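Local coordinates for protein cysteine protease-like VirA (Shigella flexneri, PDB 3EB8) that acts as a secreted virulence effector needed for bacterial entry into epithelial cells and spread between them, although its reported alpha-tubulin-cleaving protease activity is disputed, at residues D21-S26 against E35-N40; D42-R47 against Y59-K64; G53-F58 against K73-L78. One frame throughout, in Å; residues are numbered along the deposited sequence.

Contact 1. Residues D21-S26 against E35-N40; sequences DSFSPS and EFAHAN
Ser-26 and His-38 meet across the beta hairpin of strands 24-25 and 35-41, at the outer edge of an antiparallel meander sheet. The Ser-26 hydroxyl works in both directions: OG accepts the proton on His-38 ND1 at 2.9 Å and donates its own to Glu-35 OE2 at 2.7 Å. It lies almost in the imidazole plane, 3° out of it, and meets the carboxylate oxygen on its anti lone pair, away from OE1. The histidine reaches this place with CG tucked between its own backbone N and carbonyl carbon (chi1 66°). The ND1 bond helps fix the rotation of the ring, and the carboxylate probably makes OG a better acceptor for it. The other carboxylate oxygen, Glu-35 OE1, is held by a salt bridge to Arg-47.

Phe-23 makes the apolar half. The methyl CB of Ala-39 sits over the centre of its ring, 3.6 Å from the centroid and 5° off the normal, a CH-pi contact, while Ala-37 CB comes to the ring edge, 4.4 Å from Phe-23 CD2. Between the two clusters Ser-24 and His-38 form a hydrogen-bonded antiparallel pair. Toward strand 44-51 there is a classic beta bulge, Phe-36 and Ala-37 together pairing with the single residue Leu-48. At the bulge itself Ser-26 N approaches Phe-36 O from above the carbonyl plane, at 2.9 Å.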
loop_
_atom_site.group_PDB
_atom_site.type_symbol
_atom_site.label_atom_id
_atom_site.label_comp_id
_atom_site.label_asym_id
_atom_site.label_seq_id
_atom_site.Cartn_x
_atom_site.Cartn_y
_atom_site.Cartn_z
ATOM N N ASP A 21 10.931 12.757 -2.932
ATOM C CA ASP A 21 10.711 11.444 -3.535
ATOM C C ASP A 21 12.020 10.656 -3.491
ATOM O O ASP A 21 12.035 9.465 -3.197
ATOM C CB ASP A 21 10.186 11.573 -4.968
ATOM C CG ASP A 21 8.750 12.107 -5.037
ATOM O OD1 ASP A 21 8.161 12.489 -3.982
ATOM O OD2 ASP A 21 8.216 12.143 -6.171
ATOM N N SER A 22 13.117 11.351 -3.770
ATOM C CA SER A 22 14.479 10.858 -3.591
ATOM C C SER A 22 14.726 10.196 -2.229
ATOM O O SER A 22 15.687 9.446 -2.065
ATOM C CB SER A 22 15.457 12.020 -3.773
ATOM O OG SER A 22 15.594 12.351 -5.143
ATOM N N PHE A 23 13.873 10.488 -1.254
ATOM C CA PHE A 23 14.061 9.964 0.085
ATOM C C PHE A 23 13.637 8.504 0.158
ATOM O O PHE A 23 12.552 8.134 -0.298
ATOM C CB PHE A 23 13.321 10.812 1.130
ATOM C CG PHE A 23 14.056 12.063 1.520
ATOM C CD1 PHE A 23 13.870 13.240 0.817
ATOM C CD2 PHE A 23 14.960 12.050 2.577
ATOM C CE1 PHE A 23 14.568 14.393 1.157
ATOM C CE2 PHE A 23 15.663 13.198 2.934
ATOM C CZ PHE A 23 15.467 14.372 2.230
ATOM N N SER A 24 14.510 7.676 0.720
ATOM C CA SER A 24 14.240 6.252 0.857
ATOM C C SER A 24 14.494 5.819 2.284
ATOM O O SER A 24 15.334 6.403 2.966
ATOM C CB SER A 24 15.144 5.456 -0.088
ATOM O OG SER A 24 15.161 6.050 -1.379
ATOM N N PRO A 25 13.771 4.793 2.746
ATOM C CA PRO A 25 13.981 4.252 4.093
ATOM C C PRO A 25 15.426 3.818 4.253
ATOM O O PRO A 25 16.026 3.303 3.306
ATOM C CB PRO A 25 13.073 3.017 4.124
ATOM C CG PRO A 25 12.086 3.231 3.061
ATOM C CD PRO A 25 12.757 4.037 1.996
ATOM N N SER A 26 15.991 4.035 5.430
ATOM C CA SER A 26 17.351 3.599 5.675
ATOM C C SER A 26 17.362 2.237 6.373
ATOM O O SER A 26 17.054 2.133 7.558
ATOM C CB SER A 26 18.092 4.653 6.485
ATOM O OG SER A 26 18.199 5.842 5.722
ATOM N N GLU A 35 18.786 7.170 12.219
ATOM C CA GLU A 35 18.420 7.472 10.836
ATOM C C GLU A 35 17.341 6.535 10.303
ATOM O O GLU A 35 17.458 5.313 10.395
ATOM C CB GLU A 35 19.648 7.416 9.925
ATOM C CG GLU A 35 19.336 7.592 8.463
ATOM C CD GLU A 35 20.581 7.499 7.599
ATOM O OE1 GLU A 35 21.665 7.905 8.076
ATOM O OE2 GLU A 35 20.482 7.018 6.443
ATOM N N PHE A 36 16.293 7.125 9.735
ATOM C CA PHE A 36 15.184 6.360 9.197
ATOM C C PHE A 36 15.007 6.612 7.705
ATOM O O PHE A 36 14.349 5.833 7.018
ATOM C CB PHE A 36 13.886 6.668 9.953
ATOM C CG PHE A 36 13.413 8.080 9.787
ATOM C CD1 PHE A 36 12.575 8.424 8.737
ATOM C CD2 PHE A 36 13.808 9.061 10.671
ATOM C CE1 PHE A 36 12.143 9.711 8.569
ATOM C CE2 PHE A 36 13.372 10.360 10.510
ATOM C CZ PHE A 36 12.536 10.681 9.455
ATOM N N ALA A 37 15.591 7.692 7.197
ATOM C CA ALA A 37 15.553 7.952 5.760
ATOM C C ALA A 37 16.800 8.663 5.251
ATOM O O ALA A 37 17.515 9.317 6.003
ATOM C CB ALA A 37 14.322 8.728 5.387
ATOM N N HIS A 38 17.051 8.528 3.957
ATOM C CA HIS A 38 18.191 9.181 3.337
ATOM C C HIS A 38 17.881 9.574 1.906
ATOM O O HIS A 38 17.043 8.967 1.242
ATOM C CB HIS A 38 19.390 8.246 3.307
ATOM C CG HIS A 38 19.184 7.063 2.421
ATOM N ND1 HIS A 38 18.660 5.877 2.879
ATOM C CD2 HIS A 38 19.390 6.902 1.096
ATOM C CE1 HIS A 38 18.575 5.025 1.875
ATOM N NE2 HIS A 38 19.011 5.621 0.783
ATOM N N ALA A 39 18.582 10.590 1.431
ATOM C CA ALA A 39 18.512 10.986 0.038
ATOM C C ALA A 39 19.922 11.297 -0.414
ATOM O O ALA A 39 20.654 12.029 0.232
ATOM C CB ALA A 39 17.612 12.190 -0.138
ATOM N N ASN A 40 20.321 10.691 -1.512
ATOM C CA ASN A 40 21.646 10.923 -2.049
ATOM C C ASN A 40 21.454 11.549 -3.406
ATOM O O ASN A 40 21.027 10.890 -4.358
ATOM C CB ASN A 40 22.438 9.614 -2.146
ATOM C CG ASN A 40 22.533 8.886 -0.804
ATOM O OD1 ASN A 40 22.671 9.521 0.238
ATOM N ND2 ASN A 40 22.450 7.554 -0.828
#

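Contact 2. Residues D42-R47 against Y59-K64; sequences DGISIR and YLDGDK
Strands 44-47 and 59-61 run antiparallel at 163°, their axes 4.8 Å apart at closest, as the open end of the beta hairpin built from strands 44-51 and 54-61. Ser-45 and Leu-60 are the hydrogen-bonded pair: Leu-60 N reaches Ser-45 O at 2.8 Å, and the return bond from Ser-45 N to Leu-60 O is longer, 3.1 Å, and more bent.

On the face carrying Ser-45 and Leu-60, the leucine lies across Arg-47 at about a right angle. Its CD2 methyl is placed over one face of the guanidinium, toward the rim of the group and 3.9 Å from Arg-47 NH2. The other face of the sheet holds Ile-46 and Tyr-59, a non-hydrogen-bonded pair whose side chains cross obliquely, Ile-46 CG1 coming to 4.0 Å from Tyr-59 CD2.

Arg-47 is also held within its own strand, through NE. With its OG anti to the backbone N (chi1 -176°), Ser-45 offers the hydroxyl to the guanidinium and has the side chain of Asn-40 as its other polar neighbour. Arg-47 NE donates to Ser-45 OG at 2.8 Å, with the oxygen close to the guanidinium plane.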
loop_
_atom_site.group_PDB
_atom_site.type_symbol
_atom_site.label_atom_id
_atom_site.label_comp_id
_atom_site.label_asym_id
_atom_site.label_seq_id
_atom_site.Cartn_x
_atom_site.Cartn_y
_atom_site.Cartn_z
ATOM N N ASP A 42 23.556 13.496 -6.164
ATOM C CA ASP A 42 24.702 14.010 -6.896
ATOM C C ASP A 42 25.791 14.591 -6.010
ATOM O O ASP A 42 26.222 15.726 -6.214
ATOM C CB ASP A 42 24.232 15.038 -7.924
ATOM C CG ASP A 42 22.976 14.587 -8.664
ATOM O OD1 ASP A 42 22.834 13.369 -8.931
ATOM O OD2 ASP A 42 22.124 15.447 -8.969
ATOM N N GLY A 43 26.245 13.803 -5.042
ATOM C CA GLY A 43 27.361 14.198 -4.198
ATOM C C GLY A 43 26.917 14.598 -2.803
ATOM O O GLY A 43 27.676 14.544 -1.833
ATOM N N ILE A 44 25.662 15.004 -2.701
ATOM C CA ILE A 44 25.105 15.404 -1.423
ATOM C C ILE A 44 24.234 14.298 -0.836
ATOM O O ILE A 44 23.719 13.435 -1.550
ATOM C CB ILE A 44 24.304 16.698 -1.561
ATOM C CG1 ILE A 44 25.263 17.841 -1.883
ATOM C CG2 ILE A 44 23.520 16.987 -0.296
ATOM C CD1 ILE A 44 24.721 19.181 -1.550
ATOM N N SER A 45 24.093 14.316 0.479
ATOM C CA SER A 45 23.305 13.311 1.148
ATOM C C SER A 45 22.558 13.954 2.287
ATOM O O SER A 45 23.121 14.744 3.035
ATOM C CB SER A 45 24.203 12.208 1.686
ATOM O OG SER A 45 23.421 11.176 2.251
ATOM N N ILE A 46 21.281 13.631 2.409
ATOM C CA ILE A 46 20.492 14.107 3.526
ATOM C C ILE A 46 20.058 12.891 4.335
ATOM O O ILE A 46 19.593 11.902 3.776
ATOM C CB ILE A 46 19.263 14.924 3.061
ATOM C CG1 ILE A 46 19.703 16.111 2.219
ATOM C CG2 ILE A 46 18.499 15.462 4.242
ATOM C CD1 ILE A 46 19.902 15.795 0.755
ATOM N N ARG A 47 20.239 12.958 5.647
ATOM C CA ARG A 47 19.813 11.882 6.511
ATOM C C ARG A 47 18.789 12.409 7.489
ATOM O O ARG A 47 18.978 13.468 8.093
ATOM C CB ARG A 47 21.000 11.296 7.268
ATOM C CG ARG A 47 22.199 11.013 6.403
ATOM C CD ARG A 47 21.886 9.992 5.325
ATOM N NE ARG A 47 23.094 9.663 4.575
ATOM C CZ ARG A 47 24.041 8.841 5.014
ATOM N NH1 ARG A 47 23.912 8.255 6.197
ATOM N NH2 ARG A 47 25.110 8.607 4.264
ATOM N N TYR A 59 22.886 17.171 6.878
ATOM C CA TYR A 59 23.261 17.513 5.523
ATOM C C TYR A 59 24.733 17.187 5.317
ATOM O O TYR A 59 25.609 17.800 5.913
ATOM C CB TYR A 59 22.983 18.990 5.258
ATOM C CG TYR A 59 21.535 19.388 5.448
ATOM C CD1 TYR A 59 21.076 19.869 6.677
ATOM C CD2 TYR A 59 20.630 19.288 4.402
ATOM C CE1 TYR A 59 19.753 20.243 6.850
ATOM C CE2 TYR A 59 19.308 19.655 4.563
ATOM C CZ TYR A 59 18.872 20.133 5.781
ATOM O OH TYR A 59 17.547 20.493 5.911
ATOM N N LEU A 60 25.002 16.205 4.474
ATOM C CA LEU A 60 26.377 15.790 4.199
ATOM C C LEU A 60 26.860 16.255 2.818
ATOM O O LEU A 60 26.495 15.666 1.794
ATOM C CB LEU A 60 26.497 14.265 4.296
ATOM C CG LEU A 60 26.450 13.625 5.694
ATOM C CD1 LEU A 60 25.339 14.202 6.551
ATOM C CD2 LEU A 60 26.307 12.116 5.595
ATOM N N ASP A 61 27.657 17.319 2.790
ATOM C CA ASP A 61 28.319 17.718 1.559
ATOM C C ASP A 61 29.761 17.299 1.676
ATOM O O ASP A 61 30.602 18.088 2.107
ATOM C CB ASP A 61 28.232 19.231 1.321
ATOM C CG ASP A 61 28.641 19.631 -0.103
ATOM O OD1 ASP A 61 28.348 20.782 -0.514
ATOM O OD2 ASP A 61 29.253 18.793 -0.810
ATOM N N GLY A 62 30.036 16.046 1.319
ATOM C CA GLY A 62 31.391 15.527 1.307
ATOM C C GLY A 62 32.001 15.277 2.674
ATOM O O GLY A 62 32.347 14.143 2.999
ATOM N N ASP A 63 32.142 16.335 3.470
ATOM C CA ASP A 63 32.819 16.250 4.760
ATOM C C ASP A 63 32.316 17.289 5.764
ATOM O O ASP A 63 32.747 17.312 6.914
ATOM C CB ASP A 63 34.327 16.411 4.573
ATOM C CG ASP A 63 34.690 17.684 3.824
ATOM O OD1 ASP A 63 33.864 18.622 3.788
ATOM O OD2 ASP A 63 35.806 17.746 3.268
ATOM N N LYS A 64 31.402 18.146 5.326
ATOM C CA LYS A 64 30.923 19.242 6.162
ATOM C C LYS A 64 30.115 18.742 7.354
ATOM O O LYS A 64 30.513 18.925 8.504
ATOM C CB LYS A 64 30.095 20.228 5.332
ATOM C CG LYS A 64 30.881 20.920 4.222
ATOM C CD LYS A 64 30.049 21.989 3.527
ATOM C CE LYS A 64 29.508 23.007 4.524
ATOM N NZ LYS A 64 30.589 23.726 5.259
#

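Contact 3. Residues G53-F58 against K73-L78; sequences GICSVF and KEYNNL
Cys-55 lays its CB methylene over one face of the Tyr-75 ring, off centre toward the rim. CB is 3.3 Å from Tyr-75 CD1 and 3.7 Å from the ring centroid, and its direction lies 28° off the ring normal, which makes this a CH-pi contact. The sulfur follows on a more oblique line: Cys-55 SG is 4.5 Å from the Tyr-75 centroid, a sulfur-aromatic contact, and leans on the same CD1 side of the ring. Its position comes from a first torsion that sets SG anti to the backbone N (chi1 -178°), which carries it beyond CB along the strand toward the Leu-78 end of the helix segment.

There Leu-78 takes over, one helical turn on from Tyr-75. Its CD1 methyl stands 4.5 Å from Cys-55 SG and 4.4 Å from Val-57 CG2, so a single branch touches both Cys-55 and Val-57. The contact is apolar and fairly slight, with 173 Å² buried in all.

This is the packing of an alpha helix on the face of an antiparallel sheet. Strand 54-58 and helix 73-78 run at 72° to each other, their axes 8.9 Å apart at closest. Strand 66-69 and the short loop after it lead into helix 72-81, and Leu-70 of that loop touches both Cys-55 and Leu-78. On the sheet side of the helix, Tyr-75 also meets Leu-50 of strand 44-51, while Val-57 packs on Ile-46 and Leu-48 of the same strand.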
loop_
_atom_site.group_PDB
_atom_site.type_symbol
_atom_site.label_atom_id
_atom_site.label_comp_id
_atom_site.label_asym_id
_atom_site.label_seq_id
_atom_site.Cartn_x
_atom_site.Cartn_y
_atom_site.Cartn_z
ATOM N N GLY A 53 12.021 10.371 19.667
ATOM C CA GLY A 53 10.889 10.981 18.996
ATOM C C GLY A 53 11.147 12.347 18.378
ATOM O O GLY A 53 10.244 12.930 17.780
ATOM N N ILE A 54 12.365 12.867 18.526
ATOM C CA ILE A 54 12.733 14.136 17.903
ATOM C C ILE A 54 13.480 13.920 16.589
ATOM O O ILE A 54 14.464 13.168 16.534
ATOM C CB ILE A 54 13.626 14.990 18.815
ATOM C CG1 ILE A 54 12.943 15.235 20.165
ATOM C CG2 ILE A 54 13.962 16.298 18.137
ATOM C CD1 ILE A 54 13.862 15.869 21.203
ATOM N N CYS A 55 13.022 14.596 15.538
ATOM C CA CYS A 55 13.622 14.464 14.214
ATOM C C CYS A 55 14.703 15.509 13.946
ATOM O O CYS A 55 14.468 16.716 14.063
ATOM C CB CYS A 55 12.552 14.546 13.125
ATOM S SG CYS A 55 13.198 14.341 11.442
ATOM N N SER A 56 15.889 15.031 13.588
ATOM C CA SER A 56 16.972 15.909 13.169
ATOM C C SER A 56 17.312 15.621 11.712
ATOM O O SER A 56 17.152 14.495 11.231
ATOM C CB SER A 56 18.215 15.731 14.048
ATOM O OG SER A 56 17.906 15.961 15.408
ATOM N N VAL A 57 17.779 16.651 11.017
ATOM C CA VAL A 57 18.178 16.527 9.628
ATOM C C VAL A 57 19.672 16.756 9.491
ATOM O O VAL A 57 20.207 17.747 9.976
ATOM C CB VAL A 57 17.439 17.534 8.758
ATOM C CG1 VAL A 57 17.778 17.299 7.289
ATOM C CG2 VAL A 57 15.931 17.435 9.015
ATOM N N PHE A 58 20.345 15.824 8.830
ATOM C CA PHE A 58 21.776 15.940 8.622
ATOM C C PHE A 58 22.087 16.148 7.147
ATOM O O PHE A 58 21.611 15.410 6.275
ATOM C CB PHE A 58 22.489 14.700 9.140
ATOM C CG PHE A 58 22.456 14.567 10.628
ATOM C CD1 PHE A 58 21.336 14.064 11.270
ATOM C CD2 PHE A 58 23.550 14.942 11.391
ATOM C CE1 PHE A 58 21.303 13.939 12.640
ATOM C CE2 PHE A 58 23.529 14.818 12.764
ATOM C CZ PHE A 58 22.404 14.314 13.392
ATOM N N LYS A 73 6.213 20.733 14.848
ATOM C CA LYS A 73 5.489 21.259 13.696
ATOM C C LYS A 73 6.261 21.024 12.404
ATOM O O LYS A 73 5.726 20.495 11.422
ATOM C CB LYS A 73 5.221 22.753 13.877
ATOM C CG LYS A 73 4.691 23.454 12.638
ATOM C CD LYS A 73 4.271 24.888 12.966
ATOM C CE LYS A 73 3.865 25.657 11.712
ATOM N NZ LYS A 73 3.547 27.088 11.995
ATOM N N GLU A 74 7.526 21.424 12.405
ATOM C CA GLU A 74 8.354 21.306 11.208
ATOM C C GLU A 74 8.510 19.845 10.801
ATOM O O GLU A 74 8.692 19.519 9.632
ATOM C CB GLU A 74 9.716 21.949 11.472
ATOM C CG GLU A 74 9.604 23.260 12.249
ATOM C CD GLU A 74 10.948 23.841 12.643
ATOM O OE1 GLU A 74 11.030 25.084 12.774
ATOM O OE2 GLU A 74 11.917 23.063 12.813
ATOM N N TYR A 75 8.434 18.964 11.783
ATOM C CA TYR A 75 8.623 17.548 11.554
ATOM C C TYR A 75 7.366 16.944 10.946
ATOM O O TYR A 75 7.434 16.033 10.120
ATOM C CB TYR A 75 8.970 16.847 12.873
ATOM C CG TYR A 75 8.964 15.333 12.802
ATOM C CD1 TYR A 75 9.599 14.659 11.770
ATOM C CD2 TYR A 75 8.335 14.575 13.784
ATOM C CE1 TYR A 75 9.594 13.285 11.709
ATOM C CE2 TYR A 75 8.336 13.194 13.736
ATOM C CZ TYR A 75 8.961 12.562 12.697
ATOM O OH TYR A 75 8.951 11.194 12.648
ATOM N N ASN A 76 6.210 17.443 11.362
ATOM C CA ASN A 76 4.955 16.938 10.819
ATOM C C ASN A 76 4.776 17.464 9.405
ATOM O O ASN A 76 4.223 16.789 8.537
ATOM C CB ASN A 76 3.772 17.299 11.728
ATOM C CG ASN A 76 3.691 16.407 12.953
ATOM O OD1 ASN A 76 3.508 15.189 12.847
ATOM N ND2 ASN A 76 3.831 17.009 14.129
ATOM N N ASN A 77 5.282 18.664 9.176
ATOM C CA ASN A 77 5.336 19.209 7.835
ATOM C C ASN A 77 6.207 18.304 6.949
ATOM O O ASN A 77 5.848 17.963 5.814
ATOM C CB ASN A 77 5.913 20.623 7.893
ATOM C CG ASN A 77 5.702 21.392 6.611
ATOM O OD1 ASN A 77 6.595 21.466 5.760
ATOM N ND2 ASN A 77 4.512 21.967 6.458
ATOM N N LEU A 78 7.358 17.904 7.483
ATOM C CA LEU A 78 8.267 17.009 6.769
ATOM C C LEU A 78 7.589 15.687 6.460
ATOM O O LEU A 78 7.689 15.178 5.359
ATOM C CB LEU A 78 9.542 16.770 7.582
ATOM C CG LEU A 78 10.619 15.879 6.961
ATOM C CD1 LEU A 78 11.982 16.171 7.567
ATOM C CD2 LEU A 78 10.289 14.430 7.148
#

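All three contacts belong to one antiparallel sheet in the N-terminal part of the chain, whose strands 24-25, 35-41, 44-51, 54-61 and 66-69 lie side by side in chain order. Contact 1 closes before the others open, while the segments of contacts 2 and 3 alternate and share strand 54-61. The centres of contact 1 and contact 2 are about 12 Å apart, and those of contact 2 and contact 3 about 18 Å. A probable backbone hydrogen bond from Ile-46 N to Ala-39 O joins contact 1 to contact 2; Phe-36 packs on Cys-55 of contact 3. Contacts 1 and 2 join strands within the meander, and contact 3 places helix 72-81 on it, all earlier in the chain than the tubulin-binding region, residues 182-273.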